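Local coordinates for protein pseudouridine synthase (Pyrococcus abyssi, PDB 2AUS) that probably isomerises uridine to pseudouridine in RNA, as a TruB-family enzyme of the Cbf5 type that works together with a partner protein, at residues A[121-129]-A[160-170]; A[129-138]-A[151-160]. One frame throughout, in Å; residues are numbered along the deposited sequence.

Contact 1: A[121-129]-A[160-170]; sequences PEDKIRAVM and ILEIDGRDVLF
Met129 and Phe170 meet at the tightly packed end of this contact, where the methyl group CE of Met129 sits over one face of the ring, 3.5 Å from the ring centroid and 17° off its normal. The approach is a CH-pi contact, with CE offset toward the rim and closest to CG of Phe170; the sulfur stays farther out above the same ring, completing a Met-aromatic pair. A bend at the last torsion of Met129 (chi3 72°) turns CE down onto the ring while SD lies against both Val168 CG1 and Ile160 CD1, 3.8 Å from each. One helical turn earlier, Ile125 slides past Val168, CG2 to CG2 at 4.0 Å, and its CD1 reaches Ile163 CG2. Helix 122-131 thus lies across one face of an antiparallel sheet in the TruB-family catalytic fold, over a hairpin formed by strands 152-164 and 167-174 and closed by a type II' turn from Asp164 to Asp167. Met114 and Leu116 of strand 108-116 extend the apolar floor, and Ile187 of helix 180-191 also packs on Met129. A classic beta bulge, in which Leu169 O accepts from both Leu161 N and Glu162 N, interrupts the hairpin; Leu161 and Glu162 turn to the other side, where a chain of another protein binds. The solvent side is looser and partly polar. Arg126 lays its guanidinium over Ile163 CD1, which comes within 3.3 Å of NH1, and Ile160 CG2 lies under the same face. NH1 also reaches back along the helix to Glu122 OE2 at 2.9 Å, a salt bridge whose hydrogen bond is bent and weak. Glu122 extends over the hairpin, its CG swung opposite the backbone N (chi1 -175°) and 3.6 Å from Ile163 CD1.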
loop_
_atom_site.group_PDB
_atom_site.type_symbol
_atom_site.label_atom_id
_atom_site.label_comp_id
_atom_site.label_asym_id
_atom_site.label_seq_id
_atom_site.Cartn_x
_atom_site.Cartn_y
_atom_site.Cartn_z
ATOM N N PRO A 121 -28.342 23.787 -9.129
ATOM C CA PRO A 121 -29.621 23.073 -9.184
ATOM C C PRO A 121 -29.493 21.798 -10.011
ATOM O O PRO A 121 -28.820 21.787 -11.042
ATOM C CB PRO A 121 -30.555 24.094 -9.827
ATOM C CG PRO A 121 -30.002 25.395 -9.334
ATOM C CD PRO A 121 -28.515 25.196 -9.522
ATOM N N GLU A 122 -30.145 20.732 -9.557
ATOM C CA GLU A 122 -30.087 19.452 -10.247
ATOM C C GLU A 122 -30.497 19.548 -11.716
ATOM O O GLU A 122 -29.922 18.876 -12.572
ATOM C CB GLU A 122 -30.967 18.428 -9.526
ATOM C CG GLU A 122 -30.863 17.029 -10.109
ATOM C CD GLU A 122 -31.659 15.996 -9.327
ATOM O OE1 GLU A 122 -31.384 15.815 -8.117
ATOM O OE2 GLU A 122 -32.554 15.360 -9.929
ATOM N N ASP A 123 -31.491 20.383 -12.003
ATOM C CA ASP A 123 -31.974 20.564 -13.369
ATOM C C ASP A 123 -30.895 21.174 -14.262
ATOM O O ASP A 123 -30.757 20.804 -15.430
ATOM C CB ASP A 123 -33.217 21.463 -13.377
ATOM C CG ASP A 123 -32.979 22.799 -12.689
ATOM O OD1 ASP A 123 -32.717 22.801 -11.464
ATOM O OD2 ASP A 123 -33.052 23.846 -13.372
ATOM N N LYS A 124 -30.133 22.110 -13.706
ATOM C CA LYS A 124 -29.068 22.768 -14.449
ATOM C C LYS A 124 -27.934 21.783 -14.748
ATOM O O LYS A 124 -27.436 21.717 -15.876
ATOM C CB LYS A 124 -28.535 23.956 -13.651
ATOM C CG LYS A 124 -27.549 24.822 -14.415
ATOM C CD LYS A 124 -27.045 25.969 -13.557
ATOM C CE LYS A 124 -25.963 26.766 -14.273
ATOM N NZ LYS A 124 -25.355 27.790 -13.375
ATOM N N ILE A 125 -27.533 21.012 -13.739
ATOM C CA ILE A 125 -26.466 20.031 -13.917
ATOM C C ILE A 125 -26.793 19.082 -15.065
ATOM O O ILE A 125 -25.950 18.826 -15.926
ATOM C CB ILE A 125 -26.243 19.179 -12.644
ATOM C CG1 ILE A 125 -25.910 20.083 -11.453
ATOM C CG2 ILE A 125 -25.102 18.191 -12.878
ATOM C CD1 ILE A 125 -25.708 19.332 -10.147
ATOM N N ARG A 126 -28.015 18.560 -15.073
ATOM C CA ARG A 126 -28.437 17.633 -16.117
ATOM C C ARG A 126 -28.445 18.244 -17.511
ATOM O O ARG A 126 -28.109 17.572 -18.487
ATOM C CB ARG A 126 -29.825 17.067 -15.810
ATOM C CG ARG A 126 -29.819 15.932 -14.800
ATOM C CD ARG A 126 -31.007 15.006 -15.017
ATOM N NE ARG A 126 -30.836 13.730 -14.328
ATOM C CZ ARG A 126 -30.846 13.588 -13.007
ATOM N NH1 ARG A 126 -31.024 14.646 -12.228
ATOM N NH2 ARG A 126 -30.671 12.387 -12.464
ATOM N N ALA A 127 -28.823 19.516 -17.606
ATOM C CA ALA A 127 -28.874 20.191 -18.897
ATOM C C ALA A 127 -27.479 20.460 -19.444
ATOM O O ALA A 127 -27.216 20.238 -20.626
ATOM C CB ALA A 127 -29.648 21.499 -18.773
ATOM N N VAL A 128 -26.587 20.936 -18.581
ATOM C CA VAL A 128 -25.221 21.245 -18.981
ATOM C C VAL A 128 -24.417 20.005 -19.352
ATOM O O VAL A 128 -23.615 20.032 -20.288
ATOM C CB VAL A 128 -24.474 21.992 -17.866
ATOM C CG1 VAL A 128 -23.014 22.167 -18.240
ATOM C CG2 VAL A 128 -25.127 23.341 -17.637
ATOM N N MET A 129 -24.621 18.919 -18.618
ATOM C CA MET A 129 -23.894 17.692 -18.905
ATOM C C MET A 129 -24.496 16.988 -20.103
ATOM O O MET A 129 -23.977 15.977 -20.575
ATOM C CB MET A 129 -23.898 16.773 -17.686
ATOM C CG MET A 129 -22.976 17.253 -16.582
ATOM S SD MET A 129 -22.950 16.142 -15.183
ATOM C CE MET A 129 -22.024 14.750 -15.869
ATOM N N ILE A 160 -25.969 10.447 -16.437
ATOM C CA ILE A 160 -25.919 10.766 -15.016
ATOM C C ILE A 160 -26.613 9.663 -14.231
ATOM O O ILE A 160 -27.799 9.397 -14.424
ATOM C CB ILE A 160 -26.608 12.110 -14.725
ATOM C CG1 ILE A 160 -25.827 13.237 -15.404
ATOM C CG2 ILE A 160 -26.693 12.339 -13.219
ATOM C CD1 ILE A 160 -26.426 14.609 -15.225
ATOM N N LEU A 161 -25.856 9.009 -13.361
ATOM C CA LEU A 161 -26.391 7.934 -12.546
ATOM C C LEU A 161 -27.085 8.521 -11.327
ATOM O O LEU A 161 -28.272 8.286 -11.105
ATOM C CB LEU A 161 -25.269 6.988 -12.109
ATOM C CG LEU A 161 -24.530 6.248 -13.237
ATOM C CD1 LEU A 161 -23.438 5.377 -12.642
ATOM C CD2 LEU A 161 -25.510 5.390 -14.032
ATOM N N GLU A 162 -26.350 9.302 -10.543
ATOM C CA GLU A 162 -26.923 9.912 -9.352
ATOM C C GLU A 162 -26.394 11.314 -9.093
ATOM O O GLU A 162 -25.259 11.641 -9.435
ATOM C CB GLU A 162 -26.643 9.048 -8.118
ATOM C CG GLU A 162 -27.130 7.614 -8.217
ATOM C CD GLU A 162 -26.922 6.848 -6.926
ATOM O OE1 GLU A 162 -26.051 7.259 -6.130
ATOM O OE2 GLU A 162 -27.616 5.827 -6.717
ATOM N N ILE A 163 -27.236 12.135 -8.478
ATOM C CA ILE A 163 -26.861 13.494 -8.125
ATOM C C ILE A 163 -27.240 13.734 -6.672
ATOM O O ILE A 163 -28.416 13.657 -6.319
ATOM C CB ILE A 163 -27.601 14.545 -8.976
ATOM C CG1 ILE A 163 -27.196 14.421 -10.446
ATOM C CG2 ILE A 163 -27.292 15.941 -8.443
ATOM C CD1 ILE A 163 -27.912 15.389 -11.361
ATOM N N ASP A 164 -26.251 14.008 -5.831
ATOM C CA ASP A 164 -26.523 14.295 -4.429
ATOM C C ASP A 164 -25.811 15.598 -4.075
ATOM O O ASP A 164 -24.629 15.604 -3.719
ATOM C CB ASP A 164 -26.028 13.167 -3.518
ATOM C CG ASP A 164 -26.564 13.293 -2.085
ATOM O OD1 ASP A 164 -26.865 14.432 -1.651
ATOM O OD2 ASP A 164 -26.674 12.261 -1.386
ATOM N N GLY A 165 -26.534 16.705 -4.191
ATOM C CA GLY A 165 -25.956 17.996 -3.879
ATOM C C GLY A 165 -24.825 18.371 -4.820
ATOM O O GLY A 165 -25.047 18.652 -5.996
ATOM N N ARG A 166 -23.604 18.365 -4.302
ATOM C CA ARG A 166 -22.444 18.717 -5.100
ATOM C C ARG A 166 -21.773 17.518 -5.747
ATOM O O ARG A 166 -20.824 17.675 -6.518
ATOM C CB ARG A 166 -21.429 19.458 -4.237
ATOM C CG ARG A 166 -21.969 20.744 -3.665
ATOM C CD ARG A 166 -20.861 21.626 -3.169
ATOM N NE ARG A 166 -21.384 22.901 -2.703
ATOM C CZ ARG A 166 -20.623 23.885 -2.239
ATOM N NH1 ARG A 166 -19.303 23.733 -2.185
ATOM N NH2 ARG A 166 -21.182 25.016 -1.825
ATOM N N ASP A 167 -22.260 16.322 -5.435
ATOM C CA ASP A 167 -21.679 15.107 -5.986
ATOM C C ASP A 167 -22.483 14.564 -7.152
ATOM O O ASP A 167 -23.694 14.350 -7.055
ATOM C CB ASP A 167 -21.544 14.049 -4.893
ATOM C CG ASP A 167 -20.525 14.437 -3.829
ATOM O OD1 ASP A 167 -19.333 14.603 -4.174
ATOM O OD2 ASP A 167 -20.923 14.577 -2.652
ATOM N N VAL A 168 -21.791 14.351 -8.263
ATOM C CA VAL A 168 -22.429 13.847 -9.467
ATOM C C VAL A 168 -21.724 12.588 -9.927
ATOM O O VAL A 168 -20.544 12.613 -10.257
ATOM C CB VAL A 168 -22.385 14.901 -10.603
ATOM C CG1 VAL A 168 -23.116 14.377 -11.841
ATOM C CG2 VAL A 168 -23.014 16.200 -10.126
ATOM N N LEU A 169 -22.459 11.483 -9.921
ATOM C CA LEU A 169 -21.932 10.198 -10.353
ATOM C C LEU A 169 -22.452 9.976 -11.774
ATOM O O LEU A 169 -23.665 9.905 -11.994
ATOM C CB LEU A 169 -22.430 9.085 -9.422
ATOM C CG LEU A 169 -22.067 7.644 -9.796
ATOM C CD1 LEU A 169 -20.566 7.427 -9.656
ATOM C CD2 LEU A 169 -22.827 6.671 -8.893
ATOM N N PHE A 170 -21.550 9.872 -12.743
ATOM C CA PHE A 170 -22.000 9.674 -14.113
ATOM C C PHE A 170 -21.150 8.708 -14.913
ATOM O O PHE A 170 -19.992 8.455 -14.585
ATOM C CB PHE A 170 -22.080 11.019 -14.836
ATOM C CG PHE A 170 -20.746 11.659 -15.105
ATOM C CD1 PHE A 170 -20.140 11.539 -16.352
ATOM C CD2 PHE A 170 -20.113 12.418 -14.124
ATOM C CE1 PHE A 170 -18.923 12.171 -16.624
ATOM C CE2 PHE A 170 -18.899 13.050 -14.383
ATOM C CZ PHE A 170 -18.304 12.928 -15.639
#

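Contact 2: A[129-138]-A[151-160]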
loop_
_atom_site.group_PDB
_atom_site.type_symbol
_atom_site.label_atom_id
_atom_site.label_comp_id
_atom_site.label_asym_id
_atom_site.label_seq_id
_atom_site.Cartn_x
_atom_site.Cartn_y
_atom_site.Cartn_z
ATOM N N MET A 129 -24.621 18.919 -18.618
ATOM C CA MET A 129 -23.894 17.692 -18.905
ATOM C C MET A 129 -24.496 16.988 -20.103
ATOM O O MET A 129 -23.977 15.977 -20.575
ATOM C CB MET A 129 -23.898 16.773 -17.686
ATOM C CG MET A 129 -22.976 17.253 -16.582
ATOM S SD MET A 129 -22.950 16.142 -15.183
ATOM C CE MET A 129 -22.024 14.750 -15.869
ATOM N N LYS A 130 -25.600 17.533 -20.599
ATOM C CA LYS A 130 -26.260 16.965 -21.761
ATOM C C LYS A 130 -25.642 17.619 -22.995
ATOM O O LYS A 130 -25.565 17.015 -24.060
ATOM C CB LYS A 130 -27.764 17.246 -21.709
ATOM C CG LYS A 130 -28.577 16.515 -22.765
ATOM C CD LYS A 130 -28.494 15.005 -22.573
ATOM C CE LYS A 130 -29.306 14.255 -23.624
ATOM N NZ LYS A 130 -29.186 12.776 -23.466
ATOM N N GLU A 131 -25.180 18.853 -22.827
ATOM C CA GLU A 131 -24.575 19.602 -23.920
ATOM C C GLU A 131 -23.111 19.233 -24.153
ATOM O O GLU A 131 -22.530 19.618 -25.167
ATOM C CB GLU A 131 -24.674 21.106 -23.648
ATOM C CG GLU A 131 -23.674 21.610 -22.613
ATOM C CD GLU A 131 -23.816 23.090 -22.312
ATOM O OE1 GLU A 131 -24.909 23.508 -21.869
ATOM O OE2 GLU A 131 -22.832 23.832 -22.521
ATOM N N PHE A 132 -22.503 18.511 -23.214
ATOM C CA PHE A 132 -21.108 18.117 -23.380
ATOM C C PHE A 132 -20.956 16.857 -24.211
ATOM O O PHE A 132 -19.839 16.435 -24.514
ATOM C CB PHE A 132 -20.415 17.939 -22.030
ATOM C CG PHE A 132 -19.762 19.189 -21.531
ATOM C CD1 PHE A 132 -20.501 20.155 -20.858
ATOM C CD2 PHE A 132 -18.419 19.430 -21.789
ATOM C CE1 PHE A 132 -19.909 21.347 -20.450
ATOM C CE2 PHE A 132 -17.818 20.617 -21.388
ATOM C CZ PHE A 132 -18.565 21.580 -20.716
ATOM N N GLU A 133 -22.080 16.253 -24.572
ATOM C CA GLU A 133 -22.051 15.063 -25.405
ATOM C C GLU A 133 -21.730 15.536 -26.817
ATOM O O GLU A 133 -22.372 16.447 -27.337
ATOM C CB GLU A 133 -23.405 14.355 -25.371
ATOM C CG GLU A 133 -23.712 13.696 -24.040
ATOM C CD GLU A 133 -25.151 13.246 -23.932
ATOM O OE1 GLU A 133 -26.042 14.122 -23.932
ATOM O OE2 GLU A 133 -25.393 12.022 -23.853
ATOM N N GLY A 134 -20.723 14.922 -27.424
ATOM C CA GLY A 134 -20.317 15.310 -28.760
ATOM C C GLY A 134 -18.892 15.821 -28.719
ATOM O O GLY A 134 -18.133 15.477 -27.812
ATOM N N GLU A 135 -18.525 16.652 -29.689
ATOM C CA GLU A 135 -17.178 17.199 -29.746
ATOM C C GLU A 135 -16.848 18.093 -28.559
ATOM O O GLU A 135 -17.665 18.904 -28.126
ATOM C CB GLU A 135 -16.982 18.013 -31.028
ATOM C CG GLU A 135 -17.076 17.218 -32.322
ATOM C CD GLU A 135 -16.051 16.101 -32.402
ATOM O OE1 GLU A 135 -14.875 16.346 -32.048
ATOM O OE2 GLU A 135 -16.417 14.986 -32.835
ATOM N N ILE A 136 -15.640 17.928 -28.035
ATOM C CA ILE A 136 -15.152 18.744 -26.934
ATOM C C ILE A 136 -13.681 18.988 -27.228
ATOM O O ILE A 136 -13.057 18.218 -27.958
ATOM C CB ILE A 136 -15.298 18.034 -25.561
ATOM C CG1 ILE A 136 -14.540 16.709 -25.563
ATOM C CG2 ILE A 136 -16.770 17.810 -25.243
ATOM C CD1 ILE A 136 -13.213 16.765 -24.845
ATOM N N ILE A 137 -13.130 20.065 -26.688
ATOM C CA ILE A 137 -11.725 20.361 -26.912
ATOM C C ILE A 137 -11.026 20.428 -25.569
ATOM O O ILE A 137 -11.496 21.087 -24.651
ATOM C CB ILE A 137 -11.548 21.687 -27.678
ATOM C CG1 ILE A 137 -12.171 21.555 -29.073
ATOM C CG2 ILE A 137 -10.066 22.031 -27.790
ATOM C CD1 ILE A 137 -12.120 22.818 -29.907
ATOM N N GLN A 138 -9.900 19.736 -25.455
ATOM C CA GLN A 138 -9.160 19.689 -24.201
ATOM C C GLN A 138 -7.685 20.038 -24.360
ATOM O O GLN A 138 -7.087 19.770 -25.400
ATOM C CB GLN A 138 -9.305 18.289 -23.600
ATOM C CG GLN A 138 -9.322 17.192 -24.651
ATOM C CD GLN A 138 -9.430 15.802 -24.056
ATOM O OE1 GLN A 138 -10.272 15.547 -23.193
ATOM N NE2 GLN A 138 -8.582 14.891 -24.525
ATOM N N ARG A 151 -6.545 17.464 -29.099
ATOM C CA ARG A 151 -7.197 18.741 -28.837
ATOM C C ARG A 151 -8.708 18.587 -28.911
ATOM O O ARG A 151 -9.417 18.935 -27.972
ATOM C CB ARG A 151 -6.732 19.794 -29.848
ATOM C CG ARG A 151 -5.359 20.380 -29.567
ATOM C CD ARG A 151 -5.461 21.814 -29.062
ATOM N NE ARG A 151 -6.123 21.911 -27.764
ATOM C CZ ARG A 151 -6.461 23.059 -27.176
ATOM N NH1 ARG A 151 -6.204 24.217 -27.768
ATOM N NH2 ARG A 151 -7.055 23.052 -25.989
ATOM N N THR A 152 -9.203 18.064 -30.026
ATOM C CA THR A 152 -10.640 17.865 -30.192
ATOM C C THR A 152 -10.988 16.385 -30.107
ATOM O O THR A 152 -10.497 15.580 -30.890
ATOM C CB THR A 152 -11.136 18.432 -31.548
ATOM O OG1 THR A 152 -12.485 18.010 -31.780
ATOM C CG2 THR A 152 -10.259 17.947 -32.688
ATOM N N ARG A 153 -11.833 16.028 -29.147
ATOM C CA ARG A 153 -12.228 14.634 -28.964
ATOM C C ARG A 153 -13.733 14.512 -28.851
ATOM O O ARG A 153 -14.418 15.484 -28.550
ATOM C CB ARG A 153 -11.555 14.050 -27.717
ATOM C CG ARG A 153 -10.119 13.601 -27.945
ATOM C CD ARG A 153 -10.088 12.366 -28.838
ATOM N NE ARG A 153 -8.727 11.917 -29.120
ATOM C CZ ARG A 153 -7.902 12.516 -29.975
ATOM N NH1 ARG A 153 -8.304 13.589 -30.645
ATOM N NH2 ARG A 153 -6.668 12.052 -30.143
ATOM N N LYS A 154 -14.249 13.313 -29.076
ATOM C CA LYS A 154 -15.685 13.113 -29.021
ATOM C C LYS A 154 -16.199 12.330 -27.815
ATOM O O LYS A 154 -15.664 11.282 -27.450
ATOM C CB LYS A 154 -16.154 12.433 -30.310
ATOM C CG LYS A 154 -17.655 12.253 -30.404
ATOM C CD LYS A 154 -18.075 11.856 -31.814
ATOM C CE LYS A 154 -19.588 11.682 -31.913
ATOM N NZ LYS A 154 -20.310 12.921 -31.498
ATOM N N VAL A 155 -17.244 12.876 -27.200
ATOM C CA VAL A 155 -17.905 12.260 -26.065
ATOM C C VAL A 155 -19.178 11.649 -26.645
ATOM O O VAL A 155 -20.076 12.362 -27.076
ATOM C CB VAL A 155 -18.268 13.312 -25.003
ATOM C CG1 VAL A 155 -19.061 12.667 -23.870
ATOM C CG2 VAL A 155 -17.002 13.951 -24.459
ATOM N N TYR A 156 -19.242 10.328 -26.672
ATOM C CA TYR A 156 -20.391 9.636 -27.236
ATOM C C TYR A 156 -21.644 9.719 -26.383
ATOM O O TYR A 156 -22.757 9.744 -26.910
ATOM C CB TYR A 156 -20.029 8.178 -27.485
ATOM C CG TYR A 156 -18.849 8.024 -28.416
ATOM C CD1 TYR A 156 -18.925 8.448 -29.745
ATOM C CD2 TYR A 156 -17.648 7.471 -27.967
ATOM C CE1 TYR A 156 -17.834 8.327 -30.600
ATOM C CE2 TYR A 156 -16.552 7.342 -28.817
ATOM C CZ TYR A 156 -16.652 7.775 -30.130
ATOM O OH TYR A 156 -15.570 7.664 -30.973
ATOM N N TYR A 157 -21.466 9.757 -25.066
ATOM C CA TYR A 157 -22.598 9.832 -24.161
ATOM C C TYR A 157 -22.191 10.113 -22.726
ATOM O O TYR A 157 -21.112 9.728 -22.280
ATOM C CB TYR A 157 -23.418 8.533 -24.219
ATOM C CG TYR A 157 -22.648 7.272 -23.864
ATOM C CD1 TYR A 157 -22.386 6.928 -22.535
ATOM C CD2 TYR A 157 -22.184 6.422 -24.861
ATOM C CE1 TYR A 157 -21.680 5.762 -22.213
ATOM C CE2 TYR A 157 -21.478 5.261 -24.555
ATOM C CZ TYR A 157 -21.230 4.934 -23.232
ATOM O OH TYR A 157 -20.542 3.769 -22.947
ATOM N N ILE A 158 -23.068 10.816 -22.023
ATOM C CA ILE A 158 -22.871 11.148 -20.626
ATOM C C ILE A 158 -24.180 10.792 -19.950
ATOM O O ILE A 158 -25.193 11.457 -20.154
ATOM C CB ILE A 158 -22.597 12.646 -20.414
ATOM C CG1 ILE A 158 -21.217 13.005 -20.962
ATOM C CG2 ILE A 158 -22.682 12.983 -18.935
ATOM C CD1 ILE A 158 -20.854 14.467 -20.789
ATOM N N GLU A 159 -24.156 9.722 -19.166
ATOM C CA GLU A 159 -25.332 9.257 -18.456
ATOM C C GLU A 159 -25.178 9.517 -16.958
ATOM O O GLU A 159 -24.354 8.897 -16.289
ATOM C CB GLU A 159 -25.520 7.764 -18.716
ATOM C CG GLU A 159 -26.416 7.059 -17.715
ATOM C CD GLU A 159 -26.335 5.547 -17.839
ATOM O OE1 GLU A 159 -25.205 5.006 -17.833
ATOM O OE2 GLU A 159 -27.400 4.899 -17.930
ATOM N N ILE A 160 -25.969 10.447 -16.437
ATOM C CA ILE A 160 -25.919 10.766 -15.016
ATOM C C ILE A 160 -26.613 9.663 -14.231
ATOM O O ILE A 160 -27.799 9.397 -14.424
ATOM C CB ILE A 160 -26.608 12.110 -14.725
ATOM C CG1 ILE A 160 -25.827 13.237 -15.404
ATOM C CG2 ILE A 160 -26.693 12.339 -13.219
ATOM C CD1 ILE A 160 -26.426 14.609 -15.225
#
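An edge strand joins its sheet here: after helix 122-131 the chain turns and runs as strand 134-137 antiparallel to strand 152-164. Gly134 and Val155 form one hydrogen-bonded pair, with Gly134 N meeting Val155 O in the carbonyl plane on a lone pair, whereas Val155 N approaches Gly134 O from above its plane. Ile136 and Arg153 form the next such pair, Ile136 N to Arg153 O and Arg153 N to Ile136 O both 2.8 Å. Gln138 N to Arg151 O continues the pattern. Between them lie the non-hydrogen-bonded pairs Glu135-Lys154 and Ile137-Thr152. Glu135 folds back at chi2 (-59°), bringing OE2 across the Lys154 chain, at about a right angle to it, 3.6 Å from CB, and OE1 to within 2.9 Å of Thr152 OG1. The Arg151 guanidinium lies with one face against Ile137 CG2, while NE and NH2 share Gln138 O through two weak bonds. On the buried face Ile136 CG1 meets Val155 CG2 3.9 Å away. At the helix end, the extended side chain of Glu133 takes over from backbone pairing: OE2 accepts from Ile158 N at 3.2 Å, a nearly straight bond (166°) that enters above the carboxylate plane. Ile158 packs into the corner between helix end and turn, its CD1 3.7 Å from Phe132 CB and its CG2 3.6 Å from Met129 CE. Phe132 itself leans on His186 and Ile187 of helix 180-191. Tyr156 and Tyr157 both face Gly173 in a classic beta bulge, just where the edge strand gives way to the turn, so that an antiparallel edge strand follows a packing helix at the margin of the TruB-family sheet.

How the contacts relate
The centres of contacts 1 and 2 lie about 15 Å apart, and the two share Met129, Ile160, helix 122-131 and strand 152-164. Along the chain contact 2 forms within the stretch that contact 1 brackets: helix, edge strand 134-137, unmodelled residues 139-150, long strand 152-164, then strand 167-174. The three strands belong to one antiparallel sheet, with 134-137 outermost on that side, and helix 122-131 packs on it. Phe170 joins the contacts directly, its CB 3.4 Å from Glu159 O and its CD1 packed on Ile158. The helix therefore covers the hairpin end in contact 1, while contact 2 ties the chain after it to the sheet margin, within the TruB-family part of the protein.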